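Local atomic coordinates of OLD nuclease (PDB entry 6P74), a protein that degrades linear or supercoiled double-stranded DNA from 5' to 3', nicks circular DNA, and has DNA-stimulated ATPase activity, although ATP does not stimulate its nuclease. Residues T36-I41 / Q304-T309; L43-V48 / A133-L138; D348-R353 / G411-V416; A373-G378 / A402-G407; D433-D438 / Q476-A481. All coordinates share one frame; numbering follows the deposited sequence.

Contact 1 (T36-I41 / Q304-T309)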
# COMPACT_ATOMS: atom_id res chain seq x y z
N THR A 36 -9.15 5.26 -1.82
CA THR A 36 -9.78 4.05 -1.31
C THR A 36 -10.99 3.65 -2.16
O THR A 36 -11.25 2.46 -2.36
CB THR A 36 -10.15 4.25 0.16
OG1 THR A 36 -8.96 4.56 0.91
CG2 THR A 36 -10.82 3.01 0.74
N ILE A 37 -11.73 4.63 -2.68
CA ILE A 37 -12.77 4.32 -3.65
C ILE A 37 -12.17 3.56 -4.84
O ILE A 37 -12.68 2.51 -5.24
CB ILE A 37 -13.50 5.60 -4.11
CG1 ILE A 37 -14.39 6.14 -2.99
CG2 ILE A 37 -14.31 5.33 -5.38
CD1 ILE A 37 -15.00 7.49 -3.28
N LEU A 38 -11.08 4.08 -5.40
CA LEU A 38 -10.48 3.42 -6.55
C LEU A 38 -10.00 2.01 -6.20
O LEU A 38 -10.20 1.07 -6.98
CB LEU A 38 -9.33 4.24 -7.11
CG LEU A 38 -9.69 5.64 -7.59
CD1 LEU A 38 -8.52 6.22 -8.33
CD2 LEU A 38 -10.93 5.59 -8.47
N ARG A 39 -9.36 1.85 -5.03
CA ARG A 39 -8.85 0.52 -4.66
C ARG A 39 -9.99 -0.48 -4.48
O ARG A 39 -9.84 -1.66 -4.83
CB ARG A 39 -7.99 0.61 -3.40
CG ARG A 39 -6.83 1.60 -3.51
CD ARG A 39 -5.62 1.06 -4.29
NE ARG A 39 -4.44 0.95 -3.43
CZ ARG A 39 -3.61 1.95 -3.15
NH1 ARG A 39 -3.80 3.16 -3.67
NH2 ARG A 39 -2.57 1.75 -2.34
N ALA A 40 -11.13 -0.03 -3.96
CA ALA A 40 -12.27 -0.92 -3.79
C ALA A 40 -12.75 -1.48 -5.13
O ALA A 40 -13.07 -2.67 -5.24
CB ALA A 40 -13.41 -0.20 -3.07
N ILE A 41 -12.82 -0.63 -6.16
CA ILE A 41 -13.19 -1.11 -7.48
C ILE A 41 -12.17 -2.15 -7.95
O ILE A 41 -12.54 -3.21 -8.46
CB ILE A 41 -13.31 0.06 -8.48
CG1 ILE A 41 -14.48 0.97 -8.10
CG2 ILE A 41 -13.45 -0.47 -9.91
CD1 ILE A 41 -14.44 2.38 -8.77
N GLN A 304 -14.76 3.95 -20.67
CA GLN A 304 -15.17 4.66 -19.48
C GLN A 304 -13.92 4.96 -18.67
O GLN A 304 -13.10 4.07 -18.46
CB GLN A 304 -16.18 3.83 -18.68
CG GLN A 304 -16.36 4.32 -17.25
CD GLN A 304 -17.30 3.45 -16.45
OE1 GLN A 304 -17.22 2.21 -16.51
NE2 GLN A 304 -18.21 4.09 -15.69
N ILE A 305 -13.77 6.22 -18.23
CA ILE A 305 -12.59 6.64 -17.46
C ILE A 305 -13.04 7.04 -16.07
O ILE A 305 -13.88 7.94 -15.91
CB ILE A 305 -11.83 7.80 -18.13
CG1 ILE A 305 -11.46 7.45 -19.56
CG2 ILE A 305 -10.56 8.11 -17.36
CD1 ILE A 305 -10.40 6.37 -19.64
N ILE A 306 -12.46 6.41 -15.06
CA ILE A 306 -12.71 6.74 -13.67
C ILE A 306 -11.37 7.12 -13.07
O ILE A 306 -10.41 6.35 -13.16
CB ILE A 306 -13.34 5.57 -12.91
CG1 ILE A 306 -14.68 5.18 -13.52
CG2 ILE A 306 -13.44 5.87 -11.41
CD1 ILE A 306 -15.25 3.90 -12.91
N TYR A 307 -11.29 8.30 -12.44
CA TYR A 307 -10.00 8.71 -11.92
C TYR A 307 -10.14 9.60 -10.70
O TYR A 307 -11.13 10.32 -10.53
CB TYR A 307 -9.17 9.40 -12.99
CG TYR A 307 -9.82 10.61 -13.60
CD1 TYR A 307 -9.73 11.85 -12.99
CD2 TYR A 307 -10.49 10.53 -14.81
CE1 TYR A 307 -10.31 12.96 -13.54
CE2 TYR A 307 -11.05 11.63 -15.38
CZ TYR A 307 -10.96 12.85 -14.74
OH TYR A 307 -11.53 13.97 -15.31
N SER A 308 -9.14 9.52 -9.83
CA SER A 308 -8.85 10.54 -8.83
C SER A 308 -7.94 11.59 -9.46
O SER A 308 -7.16 11.29 -10.38
CB SER A 308 -8.22 9.93 -7.58
OG SER A 308 -6.98 9.29 -7.87
N THR A 309 -8.07 12.83 -9.00
CA THR A 309 -7.26 13.92 -9.53
C THR A 309 -7.09 15.02 -8.50
O THR A 309 -7.95 15.23 -7.63
CB THR A 309 -7.86 14.52 -10.81
OG1 THR A 309 -6.89 15.35 -11.45
CG2 THR A 309 -9.07 15.38 -10.48
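L38 wedges its two methyl groups against I306 and S308, joining a helix to a central strand of the P-loop NTPase fold. Helix 34-45 begins within the Walker A sequence, whose residues probably bind ATP. It runs across strand 304-308 with the two segment axes 9.0 Å apart at closest and 140° between their directions. The tight part of the contact belongs to this one leucine. Its CG stands anti to the carbonyl carbon (chi1 -60°), and from there the branches divide: L38 CD2 meets I306 CG2 at 3.9 Å, while CD1 lies against the backbone N and hydroxyl of S308. The L38 and I306 side chains pass alongside one another, pointing opposite ways. One turn further along the helix the fit is looser, I41 CD1 and I306 CD1 coming no closer than 4.5 Å. I274 of strand 272-276 touches both L38 and I41, and I26 of strand 23-27 packs on L38. R39, on a more exposed side of the helix, sends its guanidinium to a salt bridge with E276. S308 lies where the apolar packing gives way to the nucleotide site, its side chain about 4 Å from that of K34. The hydroxyl is hydrogen-bonded to OE2 of E277, and on the helix side S308 OG abuts the methyl L38 CD1 at 3.5 Å.

Contact 2 (L43-V48 / A133-L138)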
# COMPACT_ATOMS: atom_id res chain seq x y z
N LEU A 43 -10.30 -4.17 -6.28
CA LEU A 43 -10.41 -5.43 -5.55
C LEU A 43 -11.37 -6.37 -6.25
O LEU A 43 -11.12 -7.58 -6.34
CB LEU A 43 -10.91 -5.17 -4.13
CG LEU A 43 -9.85 -5.11 -3.05
CD1 LEU A 43 -10.48 -4.86 -1.70
CD2 LEU A 43 -9.15 -6.43 -3.08
N VAL A 44 -12.50 -5.84 -6.72
CA VAL A 44 -13.53 -6.66 -7.33
C VAL A 44 -13.21 -6.96 -8.79
O VAL A 44 -13.46 -8.08 -9.27
CB VAL A 44 -14.89 -5.97 -7.18
CG1 VAL A 44 -16.01 -6.88 -7.66
CG2 VAL A 44 -15.08 -5.56 -5.74
N LEU A 45 -12.66 -5.98 -9.51
CA LEU A 45 -12.58 -6.03 -10.96
C LEU A 45 -11.17 -5.89 -11.52
O LEU A 45 -11.02 -5.83 -12.75
CB LEU A 45 -13.48 -4.95 -11.57
CG LEU A 45 -14.96 -5.10 -11.22
CD1 LEU A 45 -15.74 -3.93 -11.77
CD2 LEU A 45 -15.52 -6.46 -11.73
N GLY A 46 -10.15 -5.81 -10.67
CA GLY A 46 -8.78 -5.80 -11.12
C GLY A 46 -8.38 -7.18 -11.62
O GLY A 46 -9.19 -8.10 -11.70
N ASP A 47 -7.11 -7.32 -11.96
CA ASP A 47 -6.68 -8.54 -12.63
C ASP A 47 -6.23 -9.64 -11.67
O ASP A 47 -5.64 -10.62 -12.11
CB ASP A 47 -5.60 -8.22 -13.67
CG ASP A 47 -4.56 -7.27 -13.15
OD1 ASP A 47 -4.50 -7.09 -11.91
OD2 ASP A 47 -3.82 -6.68 -13.97
N VAL A 48 -6.53 -9.52 -10.38
CA VAL A 48 -6.30 -10.58 -9.41
C VAL A 48 -7.64 -11.07 -8.88
O VAL A 48 -8.44 -10.27 -8.38
CB VAL A 48 -5.40 -10.12 -8.25
CG1 VAL A 48 -5.82 -10.79 -6.94
CG2 VAL A 48 -3.96 -10.44 -8.56
N ALA A 133 -16.40 -7.56 -16.77
CA ALA A 133 -16.39 -6.21 -16.22
C ALA A 133 -15.02 -5.76 -15.73
O ALA A 133 -14.93 -4.75 -15.03
CB ALA A 133 -17.41 -6.10 -15.09
N ARG A 134 -13.95 -6.47 -16.09
CA ARG A 134 -12.63 -6.13 -15.57
C ARG A 134 -12.16 -4.76 -16.04
O ARG A 134 -12.45 -4.33 -17.16
CB ARG A 134 -11.60 -7.19 -15.96
CG ARG A 134 -11.40 -8.21 -14.87
CD ARG A 134 -10.59 -9.39 -15.37
NE ARG A 134 -9.17 -9.05 -15.51
CZ ARG A 134 -8.26 -9.84 -16.07
NH1 ARG A 134 -8.62 -11.02 -16.58
NH2 ARG A 134 -7.00 -9.45 -16.14
N VAL A 135 -11.41 -4.09 -15.18
CA VAL A 135 -10.98 -2.72 -15.42
C VAL A 135 -9.48 -2.71 -15.56
O VAL A 135 -8.77 -3.49 -14.92
CB VAL A 135 -11.41 -1.79 -14.27
CG1 VAL A 135 -12.90 -1.84 -14.09
CG2 VAL A 135 -10.70 -2.19 -12.99
N LEU A 136 -8.99 -1.82 -16.42
CA LEU A 136 -7.58 -1.48 -16.41
C LEU A 136 -7.33 -0.50 -15.27
O LEU A 136 -8.01 0.52 -15.15
CB LEU A 136 -7.18 -0.85 -17.75
CG LEU A 136 -6.73 -1.84 -18.81
CD1 LEU A 136 -6.35 -1.10 -20.07
CD2 LEU A 136 -5.55 -2.66 -18.29
N PHE A 137 -6.36 -0.83 -14.42
CA PHE A 137 -6.00 0.05 -13.32
C PHE A 137 -4.64 0.69 -13.59
O PHE A 137 -3.61 0.04 -13.49
CB PHE A 137 -5.99 -0.71 -11.99
CG PHE A 137 -6.13 0.20 -10.80
CD1 PHE A 137 -5.08 1.00 -10.39
CD2 PHE A 137 -7.33 0.29 -10.12
CE1 PHE A 137 -5.20 1.85 -9.31
CE2 PHE A 137 -7.46 1.14 -9.04
CZ PHE A 137 -6.38 1.92 -8.63
N LEU A 138 -4.64 1.98 -13.92
CA LEU A 138 -3.40 2.74 -14.07
C LEU A 138 -3.11 3.46 -12.76
O LEU A 138 -3.55 4.60 -12.54
CB LEU A 138 -3.50 3.72 -15.22
CG LEU A 138 -2.90 3.28 -16.54
CD1 LEU A 138 -3.52 1.95 -16.94
CD2 LEU A 138 -3.15 4.35 -17.58
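L45 O takes the hydrogen bond that ties the end of a helix to the segment leading into an edge strand, a small example of how a chain leaving a helix is fastened to the neighbouring sheet. The donor V135 N lies 3.0 Å from L45 O, and its N-H points almost straight at the oxygen (163°). It approaches tilted 34° from the carbonyl plane. The same oxygen, L45 O, also receives a CA-H contact from R134 CA at 3.3 Å, so two successive residues of the 133-138 segment close around it. The L45 side chain packs on the residues either side of R134: CD1 sits against the carbonyl oxygen A133 O at 3.5 Å, CD2 reaches A133 CB, and CB meets V135 CG1 at 4.0 Å.

Further out, R134 folds back over the turn that follows the helix. A bend at chi3 (75°) brings its guanidinium obliquely up to D47, where R134 NH2 lies 3.1 Å from D47 CB. The charges themselves stay apart, D47 OD2 and R134 NH2 being separated by 4.7 Å, so they form no salt bridge here, and any attraction is probably modest. R134 NH1 has a weak hydrogen bond to N131 OD1, which may help to orient the group. G46, the first residue to leave helical geometry, makes the turn. V44 O accepts a hydrogen bond from R130 NE of helix 127-132. Strand 135-138 is an outer strand of the ATPase sheet beside strand 272-276, and V74 of strand 70-76 and L2 of strand 2-10 pack against L45.

Contact 3 (D348-R353 / G411-V416)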
# COMPACT_ATOMS: atom_id res chain seq x y z
N ASP A 348 -28.20 21.96 -15.85
CA ASP A 348 -27.86 21.96 -17.27
C ASP A 348 -28.44 23.18 -17.97
O ASP A 348 -27.79 23.79 -18.83
CB ASP A 348 -28.36 20.66 -17.93
CG ASP A 348 -28.16 20.65 -19.45
OD1 ASP A 348 -27.00 20.58 -19.93
OD2 ASP A 348 -29.17 20.73 -20.18
N ASN A 349 -29.67 23.55 -17.61
CA ASN A 349 -30.25 24.79 -18.12
C ASN A 349 -29.37 25.98 -17.78
O ASN A 349 -29.18 26.88 -18.61
CB ASN A 349 -31.66 24.97 -17.55
CG ASN A 349 -32.31 26.26 -18.01
OD1 ASN A 349 -32.65 26.39 -19.18
ND2 ASN A 349 -32.48 27.21 -17.09
N VAL A 350 -28.83 26.01 -16.56
CA VAL A 350 -27.99 27.13 -16.14
C VAL A 350 -26.69 27.11 -16.92
O VAL A 350 -26.16 28.15 -17.28
CB VAL A 350 -27.75 27.08 -14.61
CG1 VAL A 350 -26.63 28.02 -14.24
CG2 VAL A 350 -29.02 27.44 -13.84
N ARG A 351 -26.17 25.91 -17.20
CA ARG A 351 -24.95 25.82 -17.99
C ARG A 351 -25.17 26.36 -19.40
O ARG A 351 -24.28 27.02 -19.96
CB ARG A 351 -24.47 24.37 -18.03
CG ARG A 351 -23.33 24.14 -19.01
CD ARG A 351 -22.76 22.75 -18.86
NE ARG A 351 -23.78 21.74 -19.11
CZ ARG A 351 -23.69 20.46 -18.72
NH1 ARG A 351 -22.61 20.03 -18.05
NH2 ARG A 351 -24.68 19.61 -18.99
N ASN A 352 -26.35 26.12 -19.98
CA ASN A 352 -26.65 26.61 -21.32
C ASN A 352 -26.81 28.12 -21.34
O ASN A 352 -26.36 28.78 -22.28
CB ASN A 352 -27.91 25.94 -21.87
CG ASN A 352 -27.72 24.47 -22.17
OD1 ASN A 352 -26.60 23.99 -22.40
ND2 ASN A 352 -28.82 23.73 -22.16
N ARG A 353 -27.51 28.68 -20.35
CA ARG A 353 -27.66 30.13 -20.31
C ARG A 353 -26.30 30.80 -20.21
O ARG A 353 -26.11 31.90 -20.75
CB ARG A 353 -28.53 30.58 -19.13
CG ARG A 353 -29.99 30.20 -19.21
CD ARG A 353 -30.65 30.24 -17.81
NE ARG A 353 -31.15 31.57 -17.43
CZ ARG A 353 -30.47 32.44 -16.68
NH1 ARG A 353 -29.25 32.14 -16.20
NH2 ARG A 353 -31.03 33.62 -16.38
N GLY A 411 -22.57 33.26 -14.96
CA GLY A 411 -21.47 32.40 -14.54
C GLY A 411 -21.50 32.10 -13.06
O GLY A 411 -21.12 31.00 -12.63
N ILE A 412 -21.92 33.08 -12.25
CA ILE A 412 -22.05 32.86 -10.81
C ILE A 412 -23.12 31.82 -10.52
O ILE A 412 -22.90 30.89 -9.74
CB ILE A 412 -22.34 34.19 -10.07
CG1 ILE A 412 -21.12 35.09 -10.09
CG2 ILE A 412 -22.69 33.91 -8.62
CD1 ILE A 412 -21.37 36.46 -9.51
N GLU A 413 -24.31 31.97 -11.11
CA GLU A 413 -25.33 30.93 -11.02
C GLU A 413 -24.75 29.54 -11.22
O GLU A 413 -25.04 28.62 -10.45
CB GLU A 413 -26.41 31.14 -12.07
CG GLU A 413 -27.37 32.22 -11.84
CD GLU A 413 -28.60 31.96 -12.66
OE1 GLU A 413 -29.33 31.00 -12.34
OE2 GLU A 413 -28.80 32.68 -13.67
N LEU A 414 -23.94 29.38 -12.27
CA LEU A 414 -23.43 28.05 -12.57
C LEU A 414 -22.58 27.53 -11.42
O LEU A 414 -22.81 26.43 -10.92
CB LEU A 414 -22.63 28.08 -13.87
CG LEU A 414 -22.06 26.76 -14.40
CD1 LEU A 414 -23.14 25.67 -14.40
CD2 LEU A 414 -21.58 26.99 -15.80
N ILE A 415 -21.62 28.33 -10.96
CA ILE A 415 -20.69 27.87 -9.93
C ILE A 415 -21.42 27.68 -8.61
O ILE A 415 -21.11 26.77 -7.84
CB ILE A 415 -19.51 28.85 -9.76
CG1 ILE A 415 -18.78 29.07 -11.08
CG2 ILE A 415 -18.54 28.34 -8.70
CD1 ILE A 415 -18.38 27.81 -11.76
N VAL A 416 -22.38 28.57 -8.30
CA VAL A 416 -23.22 28.38 -7.12
C VAL A 416 -23.91 27.02 -7.17
O VAL A 416 -23.92 26.27 -6.19
CB VAL A 416 -24.24 29.52 -6.99
CG1 VAL A 416 -25.44 29.05 -6.16
CG2 VAL A 416 -23.59 30.71 -6.33
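R353 and E413 meet across two helices through a salt bridge that is short but poorly aimed. R353 NH1 lies 2.6 Å from E413 OE2, yet the angle at the hydrogen is 120°, so the hydrogen bond is weak and the attraction is probably mainly electrostatic. The guanidinium and carboxylate planes are turned 64° apart. E413 OE2 has a second partner, NE of R462 on helix 443-467, so two arginines gather on this oxygen. E413 OE1 is also hydrogen-bonded outside the two segments.

The helices are an antiparallel pair, axes 8.8 Å apart, bringing the last helix of the ATPase part against helix 409-422 of the Toprim domain, whose other side packs on the parallel sheet. Beside the ion pair, V350 CG1, anti to its own N (chi1 166°), presses on the backbone of 411-416, 3.6 Å from L414 N, and L414 CD1 reaches R351 CA at 4.0 Å.

The R351 side chain leads away from this interface. R351 NH2 gives a fairly straight bond of 2.7 Å to D348 OD1, one turn earlier, with the acceptor in the guanidinium plane. It also forms a salt bridge with E321 OE2, and R351 NH1 donates to the carbonyl oxygen of N318.

Contact 4 (A373-G378 / A402-G407)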
# COMPACT_ATOMS: atom_id res chain seq x y z
N ALA A 373 -15.13 29.12 -1.00
CA ALA A 373 -15.00 29.92 -2.21
C ALA A 373 -15.72 31.25 -2.06
O ALA A 373 -16.86 31.30 -1.58
CB ALA A 373 -15.57 29.18 -3.44
N LEU A 374 -15.06 32.32 -2.49
CA LEU A 374 -15.69 33.61 -2.72
C LEU A 374 -15.93 33.75 -4.23
O LEU A 374 -14.98 33.74 -5.02
CB LEU A 374 -14.83 34.77 -2.19
CG LEU A 374 -15.37 36.19 -2.45
CD1 LEU A 374 -16.68 36.49 -1.68
CD2 LEU A 374 -14.34 37.23 -2.10
N LEU A 375 -17.20 33.85 -4.62
CA LEU A 375 -17.60 33.93 -6.03
C LEU A 375 -17.82 35.40 -6.40
O LEU A 375 -18.68 36.05 -5.80
CB LEU A 375 -18.88 33.12 -6.26
CG LEU A 375 -18.79 31.71 -5.67
CD1 LEU A 375 -20.01 30.84 -6.05
CD2 LEU A 375 -17.47 31.03 -6.11
N VAL A 376 -17.08 35.91 -7.40
CA VAL A 376 -17.26 37.28 -7.89
C VAL A 376 -17.49 37.24 -9.40
O VAL A 376 -17.27 36.22 -10.08
CB VAL A 376 -16.08 38.21 -7.52
CG1 VAL A 376 -15.74 38.12 -6.06
CG2 VAL A 376 -14.85 37.90 -8.36
N GLU A 377 -17.95 38.39 -9.94
CA GLU A 377 -18.33 38.46 -11.35
C GLU A 377 -17.13 38.35 -12.28
O GLU A 377 -17.19 37.64 -13.29
CB GLU A 377 -19.06 39.75 -11.66
CG GLU A 377 -20.41 39.87 -11.01
CD GLU A 377 -21.00 41.26 -11.20
OE1 GLU A 377 -21.45 41.56 -12.32
OE2 GLU A 377 -20.98 42.07 -10.25
N GLY A 378 -16.06 39.08 -12.00
CA GLY A 378 -15.13 39.39 -13.07
C GLY A 378 -13.73 39.67 -12.59
O GLY A 378 -13.43 39.60 -11.39
N ALA A 402 -10.72 29.87 -2.27
CA ALA A 402 -10.63 30.21 -3.69
C ALA A 402 -11.46 31.45 -3.96
O ALA A 402 -12.65 31.50 -3.64
CB ALA A 402 -11.14 29.08 -4.57
N VAL A 403 -10.82 32.46 -4.54
CA VAL A 403 -11.52 33.62 -5.06
C VAL A 403 -11.71 33.38 -6.55
O VAL A 403 -10.74 33.33 -7.31
CB VAL A 403 -10.74 34.90 -4.79
CG1 VAL A 403 -11.48 36.10 -5.39
CG2 VAL A 403 -10.51 35.05 -3.28
N VAL A 404 -12.96 33.26 -6.99
CA VAL A 404 -13.27 32.73 -8.32
C VAL A 404 -13.94 33.81 -9.15
O VAL A 404 -15.03 34.30 -8.81
CB VAL A 404 -14.16 31.49 -8.22
CG1 VAL A 404 -15.49 31.85 -7.60
CG2 VAL A 404 -14.35 30.95 -9.59
N ASP A 405 -13.29 34.16 -10.26
CA ASP A 405 -13.83 35.03 -11.30
C ASP A 405 -14.79 34.20 -12.15
O ASP A 405 -14.37 33.32 -12.91
CB ASP A 405 -12.63 35.60 -12.08
CG ASP A 405 -12.99 36.22 -13.42
OD1 ASP A 405 -14.17 36.27 -13.81
OD2 ASP A 405 -12.03 36.68 -14.11
N CYS A 406 -16.09 34.42 -12.00
CA CYS A 406 -17.05 33.49 -12.58
C CYS A 406 -17.49 33.87 -13.99
O CYS A 406 -18.22 33.09 -14.63
CB CYS A 406 -18.29 33.36 -11.69
SG CYS A 406 -17.98 32.70 -10.00
N GLY A 407 -17.07 35.02 -14.50
CA GLY A 407 -17.48 35.40 -15.84
C GLY A 407 -18.85 36.02 -15.94
O GLY A 407 -19.54 35.83 -16.95
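D405 reaches back from the end of its strand to G378, and its side chain can be followed atom by atom. CG stands anti to the backbone N (chi1 164°), which swings the carboxylate over the neighbouring turn. D405 CB is 4.1 Å from G378 O. D405 CG comes to 3.6 Å from G378 C, and OD2 flanks the same carbon. D405 OD1 does most: it touches G378 CA at 3.3 Å and accepts a hydrogen bond from G407 N at 3.2 Å, two residues on, which makes an Asx turn. G407 N also gives a weak hydrogen bond to E377 O, and G407 itself adopts a positive phi that suits glycine.

Before this turn the two strands run parallel, 20° apart at the axes, joined by the alternating bonds expected of such a pair. L374 N donates to A402 O at 2.8 Å, L374 O accepts from V404 N, V376 N donates to V404 O at 3.0 Å, and V376 O takes C406 N. The side chains of A373, L375, A402 and V404 share one face, where C406 SG lies 3.9 Å from L375 CB. L374, V376, V403 and D405 occupy the other, with V403 against helix 379-391.

The pair is the two ends of a beta-alpha-beta crossover, strand 372-376, helix 379-391 and strand 401-405, in a parallel sheet of the Toprim fold. E377, just after the first strand and held by a hydrogen bond from D431 N to its OE2, is a probable ligand of a divalent metal, the glutamate position characteristic of Toprim nucleases.

Contact 5 (D433-D438 / Q476-A481)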
# COMPACT_ATOMS: atom_id res chain seq x y z
N ASP A 433 -26.14 46.82 -10.37
CA ASP A 433 -26.21 47.22 -11.79
C ASP A 433 -27.60 47.69 -12.20
O ASP A 433 -28.04 47.45 -13.31
CB ASP A 433 -25.74 46.10 -12.70
CG ASP A 433 -24.24 45.97 -12.71
OD1 ASP A 433 -23.58 47.02 -12.55
OD2 ASP A 433 -23.71 44.86 -12.88
N VAL A 434 -28.26 48.40 -11.29
CA VAL A 434 -29.53 49.06 -11.55
C VAL A 434 -29.30 50.55 -11.39
O VAL A 434 -28.66 50.98 -10.43
CB VAL A 434 -30.61 48.55 -10.58
CG1 VAL A 434 -31.90 49.40 -10.64
CG2 VAL A 434 -30.82 47.05 -10.81
N TRP A 435 -29.78 51.33 -12.34
CA TRP A 435 -29.43 52.74 -12.38
C TRP A 435 -30.68 53.59 -12.54
O TRP A 435 -31.60 53.18 -13.25
CB TRP A 435 -28.46 53.00 -13.55
CG TRP A 435 -27.25 52.14 -13.44
CD1 TRP A 435 -27.03 50.93 -14.06
CD2 TRP A 435 -26.11 52.38 -12.61
NE1 TRP A 435 -25.81 50.42 -13.67
CE2 TRP A 435 -25.23 51.29 -12.79
CE3 TRP A 435 -25.75 53.43 -11.75
CZ2 TRP A 435 -23.99 51.22 -12.13
CZ3 TRP A 435 -24.54 53.35 -11.10
CH2 TRP A 435 -23.67 52.25 -11.29
N PRO A 436 -30.76 54.75 -11.90
CA PRO A 436 -31.93 55.61 -12.11
C PRO A 436 -32.01 56.07 -13.56
O PRO A 436 -31.00 56.28 -14.24
CB PRO A 436 -31.68 56.79 -11.17
CG PRO A 436 -30.21 56.80 -10.97
CD PRO A 436 -29.82 55.36 -10.94
N ILE A 437 -33.25 56.21 -14.04
CA ILE A 437 -33.48 56.59 -15.42
C ILE A 437 -33.31 58.10 -15.55
O ILE A 437 -33.85 58.88 -14.75
CB ILE A 437 -34.86 56.11 -15.90
CG1 ILE A 437 -34.79 54.63 -16.33
CG2 ILE A 437 -35.32 56.91 -17.09
CD1 ILE A 437 -35.28 53.66 -15.29
N ASP A 438 -32.54 58.52 -16.55
CA ASP A 438 -32.35 59.94 -16.83
C ASP A 438 -33.59 60.43 -17.57
O ASP A 438 -33.78 60.17 -18.76
CB ASP A 438 -31.07 60.14 -17.64
CG ASP A 438 -30.84 61.60 -18.02
OD1 ASP A 438 -31.41 62.52 -17.37
OD2 ASP A 438 -30.08 61.82 -19.00
N GLN A 476 -24.16 48.07 -4.22
CA GLN A 476 -25.13 49.02 -4.79
C GLN A 476 -24.48 50.37 -5.05
O GLN A 476 -23.96 50.98 -4.10
CB GLN A 476 -26.28 49.24 -3.79
CG GLN A 476 -26.90 47.98 -3.28
CD GLN A 476 -28.20 48.27 -2.60
OE1 GLN A 476 -28.23 48.55 -1.40
NE2 GLN A 476 -29.29 48.27 -3.36
N PRO A 477 -24.52 50.90 -6.27
CA PRO A 477 -25.03 50.23 -7.47
C PRO A 477 -24.00 49.30 -8.07
O PRO A 477 -24.41 48.39 -8.79
CB PRO A 477 -25.34 51.38 -8.43
CG PRO A 477 -24.42 52.51 -7.98
CD PRO A 477 -24.35 52.36 -6.48
N SER A 478 -22.72 49.51 -7.80
CA SER A 478 -21.66 48.68 -8.37
C SER A 478 -20.36 48.96 -7.65
O SER A 478 -20.18 50.03 -7.07
CB SER A 478 -21.47 48.95 -9.87
OG SER A 478 -21.03 50.29 -10.04
N LEU A 479 -19.42 48.01 -7.76
CA LEU A 479 -18.10 48.21 -7.16
C LEU A 479 -17.39 49.39 -7.80
O LEU A 479 -16.71 50.16 -7.11
CB LEU A 479 -17.25 46.94 -7.28
CG LEU A 479 -15.85 46.97 -6.65
CD1 LEU A 479 -15.91 47.08 -5.16
CD2 LEU A 479 -14.95 45.76 -7.05
N GLU A 480 -17.54 49.56 -9.12
CA GLU A 480 -16.95 50.72 -9.78
C GLU A 480 -17.44 52.01 -9.15
O GLU A 480 -16.65 52.94 -8.93
CB GLU A 480 -17.26 50.74 -11.27
CG GLU A 480 -16.69 49.60 -12.06
CD GLU A 480 -17.67 48.46 -12.18
OE1 GLU A 480 -18.47 48.29 -11.23
OE2 GLU A 480 -17.64 47.77 -13.23
N ALA A 481 -18.74 52.10 -8.86
CA ALA A 481 -19.25 53.32 -8.26
C ALA A 481 -18.78 53.45 -6.81
O ALA A 481 -18.42 54.54 -6.36
CB ALA A 481 -20.77 53.37 -8.35
O HOH W 1 -21.04 47.36 -12.78
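W435 lays one face of its indole on the ring of P477, and the two side chains cross at about a right angle. P477 CB stands 3.7 Å from the centroid of the six-membered ring of W435, 25° off the normal, a CH-pi contact displaced toward the rim. P477 CG adds a close approach of 3.2 Å to W435 CZ3. At the edge of the indole, near its plane, lie S478 OG, 3.5 Å from W435 CH2, and the methyl group of A481.

The backbone fastens the same pair of loops. D433 N donates to P477 O over 2.8 Å in a nearly straight bond (173°). S478 is the N-cap of helix 479-483: its OG lies between the backbone N and the carbonyl carbon (chi1 64°) and accepts from A481 N at 3.1 Å. L479 N, in the same first turn, donates to D431 OD1.

A water lies between the two acidic side chains, 2.6 Å from D433 OD1 and 3.1 Å from E480 OE1. Those carboxylates do not touch directly. E480 OE2 forms a salt bridge with R487, which probably stabilises the transition state or protonates the leaving group. E480 and D431 bind a samarium ion here, while D433, S478 and E480 are probable divalent-cation ligands. The arrangement is that of a Toprim nuclease metal site, with the acidic loop after strand 426-431 facing the start of a short helix.

Contacts 1 and 2 lie in the ATPase part, 4 and 5 in the Toprim domain, and contact 3 joins the two. Contacts 1 and 2 share helix 34-45 and the ATPase sheet; their centres are 11 Å apart, and they touch where L38 O meets F137 CE2 at 3.4 Å. Contact 3 uses the helix that follows strand 401-405 of contact 4, and V416 CG2 touches L375 CD1 at 3.6 Å. Contacts 4 and 5 converge where E377 OE1 and D433 OD2 lie 4.0 Å apart, carboxylates gathered beside the bound samarium, where divalent metal probably binds. Contact 1, beside the probable ATP site, and contact 5, at the metal site, are about 49 Å apart between centres.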